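PDB 1V9C: precorrin-8x Methyl Mutase from Thermus thermophilus, which probably catalyses the methyl-shifting isomerisation of precorrin-8X on the pathway to adenosylcobalamin. Local coordinates for residues A67-A73 and N90-L96; M75-N81 and V193-H198. One frame throughout, in Å; residues are numbered along the deposited sequence.

Interaction 1: A67-A73 and N90-L96; sequences ARILVDA and NEVVELL
Ile69 and Val92 pair at the centre of a parallel two-strand contact, joined mainly by main-chain hydrogen bonds. Ile69 uses both of its polar backbone atoms: its N donates to Glu91 O (2.7 Å), while its O receives Val93 N. Two further bonds, Val71 N to Val93 O and Leu95 N to Val71 O, continue the parallel hydrogen-bond pattern. The tight part lies along these strands. On the face carrying Ile69, Val71 and Val92, CG1 of Val92 approaches CG2 of Val71 at 4.2 Å, and helix 74-79 packs over the valines. On the other face Leu70 and Val93 run side by side, with Leu70 CD2 3.8 Å from Val93 CB. At the start of the pair, Asn90 ND2 meets a lone pair of Ala67 O at 2.9 Å, in the carbonyl plane, and also bonds Ile63 O, so ND2 serves two backbone carbonyls. Its CB meets Ile69 CD1 at 3.6 Å.

The looser, solvent side belongs to Arg68 and exposed Glu91. Arg68 is extended as far as NE; with CG anti to the backbone N (chi1 176°) and the rest of its chain extended, Glu91 runs beside it, which brings OE2 to NE. Arg68 NE forms a weak, bent salt-bridge hydrogen bond to Glu91 OE2 (3.2 Å), with the two charged planes 50° apart. Exchanging Arg68 for a leucine would probably leave the Glu91 carboxylate without this positive mate and freer to turn. Helices 74-79 and 82-88 connect the two neighbouring parallel strands, making a beta-alpha-beta crossover at one edge of the chain's doubly wound alpha/beta sheet.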
loop_
_atom_site.group_PDB
_atom_site.type_symbol
_atom_site.label_atom_id
_atom_site.label_comp_id
_atom_site.label_asym_id
_atom_site.label_seq_id
_atom_site.Cartn_x
_atom_site.Cartn_y
_atom_site.Cartn_z
ATOM N N ALA B 67 -2.612 -1.419 -23.153
ATOM C CA ALA B 67 -3.349 -0.333 -22.515
ATOM C C ALA B 67 -2.539 0.320 -21.402
ATOM O O ALA B 67 -1.708 -0.333 -20.755
ATOM C CB ALA B 67 -4.653 -0.856 -21.955
ATOM N N ARG B 68 -2.773 1.614 -21.197
ATOM C CA ARG B 68 -2.081 2.363 -20.156
ATOM C C ARG B 68 -2.777 2.091 -18.822
ATOM O O ARG B 68 -3.916 1.647 -18.793
ATOM C CB ARG B 68 -2.148 3.867 -20.419
ATOM C CG ARG B 68 -1.381 4.378 -21.612
ATOM C CD ARG B 68 -1.201 5.883 -21.460
ATOM N NE ARG B 68 -0.605 6.517 -22.631
ATOM C CZ ARG B 68 -1.213 6.648 -23.804
ATOM N NH1 ARG B 68 -2.448 6.191 -23.976
ATOM N NH2 ARG B 68 -0.585 7.242 -24.804
ATOM N N ILE B 69 -2.084 2.371 -17.725
ATOM C CA ILE B 69 -2.647 2.185 -16.398
ATOM C C ILE B 69 -2.559 3.551 -15.739
ATOM O O ILE B 69 -1.472 4.088 -15.537
ATOM C CB ILE B 69 -1.835 1.105 -15.615
ATOM C CG1 ILE B 69 -2.007 -0.253 -16.310
ATOM C CG2 ILE B 69 -2.280 1.031 -14.157
ATOM C CD1 ILE B 69 -0.967 -1.281 -15.921
ATOM N N LEU B 70 -3.713 4.132 -15.445
ATOM C CA LEU B 70 -3.765 5.447 -14.824
ATOM C C LEU B 70 -4.110 5.222 -13.363
ATOM O O LEU B 70 -5.081 4.547 -13.048
ATOM C CB LEU B 70 -4.843 6.306 -15.495
ATOM C CG LEU B 70 -4.892 6.202 -17.021
ATOM C CD1 LEU B 70 -6.033 7.044 -17.570
ATOM C CD2 LEU B 70 -3.579 6.652 -17.593
ATOM N N VAL B 71 -3.316 5.793 -12.472
ATOM C CA VAL B 71 -3.551 5.582 -11.063
ATOM C C VAL B 71 -3.634 6.882 -10.285
ATOM O O VAL B 71 -3.164 7.927 -10.753
ATOM C CB VAL B 71 -2.455 4.636 -10.484
ATOM C CG1 VAL B 71 -2.500 3.321 -11.220
ATOM C CG2 VAL B 71 -1.064 5.247 -10.646
ATOM N N ASP B 72 -4.232 6.802 -9.097
ATOM C CA ASP B 72 -4.429 7.966 -8.233
ATOM C C ASP B 72 -3.450 8.103 -7.068
ATOM O O ASP B 72 -3.713 8.854 -6.119
ATOM C CB ASP B 72 -5.850 7.938 -7.677
ATOM C CG ASP B 72 -6.009 6.944 -6.545
ATOM O OD1 ASP B 72 -5.165 6.029 -6.435
ATOM O OD2 ASP B 72 -6.980 7.076 -5.770
ATOM N N ALA B 73 -2.339 7.377 -7.115
ATOM C CA ALA B 73 -1.345 7.462 -6.050
ATOM C C ALA B 73 -0.023 6.865 -6.477
ATOM O O ALA B 73 0.020 5.837 -7.163
ATOM C CB ALA B 73 -1.844 6.762 -4.777
ATOM N N ASN B 90 2.776 -2.088 -20.296
ATOM C CA ASN B 90 1.639 -1.237 -19.959
ATOM C C ASN B 90 2.135 0.006 -19.224
ATOM O O ASN B 90 2.504 -0.057 -18.046
ATOM C CB ASN B 90 0.634 -1.996 -19.089
ATOM C CG ASN B 90 0.120 -3.250 -19.750
ATOM O OD1 ASN B 90 0.724 -4.316 -19.645
ATOM N ND2 ASN B 90 -0.998 -3.130 -20.453
ATOM N N GLU B 91 2.147 1.135 -19.924
ATOM C CA GLU B 91 2.611 2.382 -19.338
ATOM C C GLU B 91 1.780 2.771 -18.134
ATOM O O GLU B 91 0.566 2.635 -18.149
ATOM C CB GLU B 91 2.552 3.518 -20.357
ATOM C CG GLU B 91 2.937 4.865 -19.776
ATOM C CD GLU B 91 2.891 5.996 -20.805
ATOM O OE1 GLU B 91 3.302 7.127 -20.471
ATOM O OE2 GLU B 91 2.444 5.758 -21.944
ATOM N N VAL B 92 2.447 3.254 -17.093
ATOM C CA VAL B 92 1.763 3.683 -15.893
ATOM C C VAL B 92 1.798 5.195 -15.805
ATOM O O VAL B 92 2.837 5.808 -15.971
ATOM C CB VAL B 92 2.426 3.128 -14.602
ATOM C CG1 VAL B 92 1.572 3.497 -13.400
ATOM C CG2 VAL B 92 2.608 1.612 -14.697
ATOM N N VAL B 93 0.654 5.798 -15.532
ATOM C CA VAL B 93 0.601 7.242 -15.390
ATOM C C VAL B 93 -0.067 7.627 -14.073
ATOM O O VAL B 93 -1.229 7.299 -13.831
ATOM C CB VAL B 93 -0.155 7.891 -16.561
ATOM C CG1 VAL B 93 -0.318 9.383 -16.305
ATOM C CG2 VAL B 93 0.623 7.666 -17.847
ATOM N N GLU B 94 0.702 8.303 -13.224
ATOM C CA GLU B 94 0.237 8.778 -11.932
ATOM C C GLU B 94 -0.326 10.184 -12.150
ATOM O O GLU B 94 0.420 11.148 -12.340
ATOM C CB GLU B 94 1.406 8.790 -10.935
ATOM C CG GLU B 94 1.265 9.762 -9.760
ATOM C CD GLU B 94 0.012 9.549 -8.936
ATOM O OE1 GLU B 94 -0.191 10.298 -7.953
ATOM O OE2 GLU B 94 -0.771 8.635 -9.268
ATOM N N LEU B 95 -1.648 10.288 -12.120
ATOM C CA LEU B 95 -2.326 11.555 -12.361
ATOM C C LEU B 95 -2.309 12.612 -11.251
ATOM O O LEU B 95 -1.871 13.739 -11.485
ATOM C CB LEU B 95 -3.770 11.279 -12.795
ATOM C CG LEU B 95 -3.946 10.476 -14.091
ATOM C CD1 LEU B 95 -5.422 10.209 -14.357
ATOM C CD2 LEU B 95 -3.335 11.239 -15.251
ATOM N N LEU B 96 -2.777 12.263 -10.055
ATOM C CA LEU B 96 -2.830 13.216 -8.942
ATOM C C LEU B 96 -1.532 13.934 -8.589
ATOM O O LEU B 96 -1.559 15.073 -8.122
ATOM C CB LEU B 96 -3.389 12.544 -7.687
ATOM C CG LEU B 96 -4.879 12.216 -7.742
ATOM C CD1 LEU B 96 -5.317 11.687 -6.390
ATOM C CD2 LEU B 96 -5.683 13.460 -8.097
#

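Interaction 2: M75-N81 and V193-H198; sequences MIACGLN and VVAALH. With SO4 (sulfate ion), chain E.
A sulfate-occupied anion site borders this helix-helix contact, where the His198 ring bridges Asn81 and the ion. Asn81 N donates to His198 NE2 at 2.9 Å, only 6° out of the ring plane, and from another part of the ring edge ND1 donates to sulfate O1 at 3.0 Å. These two bonds, both made at the edge, fix the rotation of the imidazole. With its CG turned opposite the carbonyl carbon (chi1 -79°), the ring reaches across to the residues that follow helix 74-79, and Asn81 CB lies 3.4 Å from His198 NE2. Arg35 of helix 30-40 also bonds the sulfate, and Val194 CG1 lies beside O1; the ion probably comes from the crystallisation liquor.

Asn81 is the N-cap residue of helix 82-88, so this bond ties the histidine to the short link between two consecutive helices. In the doubly wound alpha/beta fold, helices 74-79 and 190-205 lie next to each other against the sheet; the axes of their short segments approach to 9.6 Å, with N-to-C directions 38° apart. Away from the histidine the contact is aliphatic. Ile76 crosses Val193 at about a right angle, its CD1 3.8 Å from Val193 CG2. Val194 fits between the turns: CG2 faces Ile76 CA at 3.7 Å, and CG1 lies near Gly79 O. Leu80 CD2 touches both Leu197 CB, 4.0 Å away, and the histidine ring. On their inner side Ile76 and Leu197 rest on strand 69-71, whereas Cys78 is disulfide-linked to Cys78 of the second subunit.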
loop_
_atom_site.group_PDB
_atom_site.type_symbol
_atom_site.label_atom_id
_atom_site.label_comp_id
_atom_site.label_asym_id
_atom_site.label_seq_id
_atom_site.Cartn_x
_atom_site.Cartn_y
_atom_site.Cartn_z
ATOM N N MET B 75 2.154 5.354 -4.631
ATOM C CA MET B 75 2.359 4.029 -4.036
ATOM C C MET B 75 1.935 2.955 -5.030
ATOM O O MET B 75 2.586 1.921 -5.158
ATOM C CB MET B 75 1.552 3.866 -2.734
ATOM C CG MET B 75 2.180 4.545 -1.537
ATOM S SD MET B 75 1.466 4.015 0.041
ATOM C CE MET B 75 2.336 2.494 0.339
ATOM N N ILE B 76 0.831 3.200 -5.722
ATOM C CA ILE B 76 0.366 2.254 -6.733
ATOM C C ILE B 76 1.363 2.191 -7.892
ATOM O O ILE B 76 1.752 1.104 -8.335
ATOM C CB ILE B 76 -1.022 2.671 -7.280
ATOM C CG1 ILE B 76 -2.061 2.507 -6.165
ATOM C CG2 ILE B 76 -1.379 1.874 -8.521
ATOM C CD1 ILE B 76 -3.463 2.894 -6.561
ATOM N N ALA B 77 1.786 3.362 -8.369
ATOM C CA ALA B 77 2.733 3.432 -9.470
ATOM C C ALA B 77 4.005 2.684 -9.114
ATOM O O ALA B 77 4.474 1.857 -9.890
ATOM C CB ALA B 77 3.063 4.879 -9.796
ATOM N N CYS B 78 4.551 2.958 -7.931
ATOM C CA CYS B 78 5.787 2.305 -7.524
ATOM C C CYS B 78 5.555 0.879 -7.057
ATOM O O CYS B 78 6.423 0.024 -7.215
ATOM C CB CYS B 78 6.489 3.102 -6.425
ATOM S SG CYS B 78 7.095 4.750 -6.919
ATOM N N GLY B 79 4.383 0.618 -6.492
ATOM C CA GLY B 79 4.096 -0.727 -6.038
ATOM C C GLY B 79 4.159 -1.722 -7.179
ATOM O O GLY B 79 4.603 -2.855 -7.010
ATOM N N LEU B 80 3.721 -1.307 -8.364
ATOM C CA LEU B 80 3.751 -2.215 -9.495
ATOM C C LEU B 80 5.160 -2.741 -9.775
ATOM O O LEU B 80 6.149 -2.054 -9.556
ATOM C CB LEU B 80 3.169 -1.530 -10.723
ATOM C CG LEU B 80 1.692 -1.233 -10.493
ATOM C CD1 LEU B 80 1.236 -0.168 -11.458
ATOM C CD2 LEU B 80 0.892 -2.499 -10.628
ATOM N N ASN B 81 5.224 -3.975 -10.257
ATOM C CA ASN B 81 6.471 -4.645 -10.555
ATOM C C ASN B 81 6.939 -4.344 -11.993
ATOM O O ASN B 81 6.256 -4.692 -12.952
ATOM C CB ASN B 81 6.263 -6.147 -10.388
ATOM C CG ASN B 81 7.536 -6.949 -10.582
ATOM O OD1 ASN B 81 7.597 -7.831 -11.429
ATOM N ND2 ASN B 81 8.546 -6.651 -9.791
ATOM N N VAL B 193 -5.260 -2.293 -5.180
ATOM C CA VAL B 193 -5.184 -2.040 -6.620
ATOM C C VAL B 193 -3.967 -2.759 -7.213
ATOM O O VAL B 193 -4.091 -3.478 -8.205
ATOM C CB VAL B 193 -5.042 -0.537 -6.952
ATOM C CG1 VAL B 193 -5.112 -0.344 -8.449
ATOM C CG2 VAL B 193 -6.155 0.240 -6.303
ATOM N N VAL B 194 -2.792 -2.563 -6.605
ATOM C CA VAL B 194 -1.574 -3.212 -7.099
ATOM C C VAL B 194 -1.779 -4.740 -7.223
ATOM O O VAL B 194 -1.514 -5.333 -8.267
ATOM C CB VAL B 194 -0.366 -2.913 -6.157
ATOM C CG1 VAL B 194 0.843 -3.749 -6.563
ATOM C CG2 VAL B 194 -0.020 -1.415 -6.191
ATOM N N ALA B 195 -2.277 -5.366 -6.163
ATOM C CA ALA B 195 -2.494 -6.820 -6.166
ATOM C C ALA B 195 -3.447 -7.268 -7.272
ATOM O O ALA B 195 -3.211 -8.282 -7.933
ATOM C CB ALA B 195 -3.013 -7.277 -4.795
ATOM N N ALA B 196 -4.528 -6.517 -7.455
ATOM C CA ALA B 196 -5.509 -6.814 -8.493
ATOM C C ALA B 196 -4.867 -6.656 -9.888
ATOM O O ALA B 196 -5.092 -7.475 -10.780
ATOM C CB ALA B 196 -6.727 -5.874 -8.356
ATOM N N LEU B 197 -4.073 -5.603 -10.077
ATOM C CA LEU B 197 -3.401 -5.403 -11.361
ATOM C C LEU B 197 -2.399 -6.539 -11.580
ATOM O O LEU B 197 -2.374 -7.136 -12.647
ATOM C CB LEU B 197 -2.690 -4.039 -11.403
ATOM C CG LEU B 197 -3.661 -2.856 -11.557
ATOM C CD1 LEU B 197 -3.004 -1.510 -11.290
ATOM C CD2 LEU B 197 -4.201 -2.904 -12.976
ATOM N N HIS B 198 -1.581 -6.856 -10.574
ATOM C CA HIS B 198 -0.638 -7.946 -10.752
ATOM C C HIS B 198 -1.374 -9.231 -11.113
ATOM O O HIS B 198 -0.913 -9.999 -11.947
ATOM C CB HIS B 198 0.211 -8.132 -9.498
ATOM C CG HIS B 198 1.329 -7.141 -9.384
ATOM N ND1 HIS B 198 1.861 -6.747 -8.175
ATOM C CD2 HIS B 198 2.014 -6.458 -10.333
ATOM C CE1 HIS B 198 2.817 -5.862 -8.379
ATOM N NE2 HIS B 198 2.929 -5.666 -9.681
HETATM S S SO4 E . 1.456 -8.555 -4.994
HETATM O O1 SO4 E . 1.705 -7.114 -5.189
HETATM O O2 SO4 E . 2.433 -9.353 -5.748
HETATM O O3 SO4 E . 0.110 -8.875 -5.486
HETATM O O4 SO4 E . 1.561 -8.875 -3.558
#

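Both contacts share the region of strand 69-71: interaction 1 pairs it with the outermost strand 92-94 of the chain, and interaction 2 lies against the face that carries Ile69 and Val71. They meet directly, Ile69 CG2 packing on Leu197 CD1 and Val92 CG2 on Leu80 CD1, both at 3.9 Å. Helix 74-79 follows strand 69-71 in the chain, so 75-81 is part of the crossover that interaction 1 closes. Their chemistry differs with place. Interaction 1 is partly buried, held by repeated backbone bonds and finished by a charged pair at the surface. Interaction 2 is buried and chiefly aliphatic, with one cross-segment hydrogen bond, made by a histidine beside an anion.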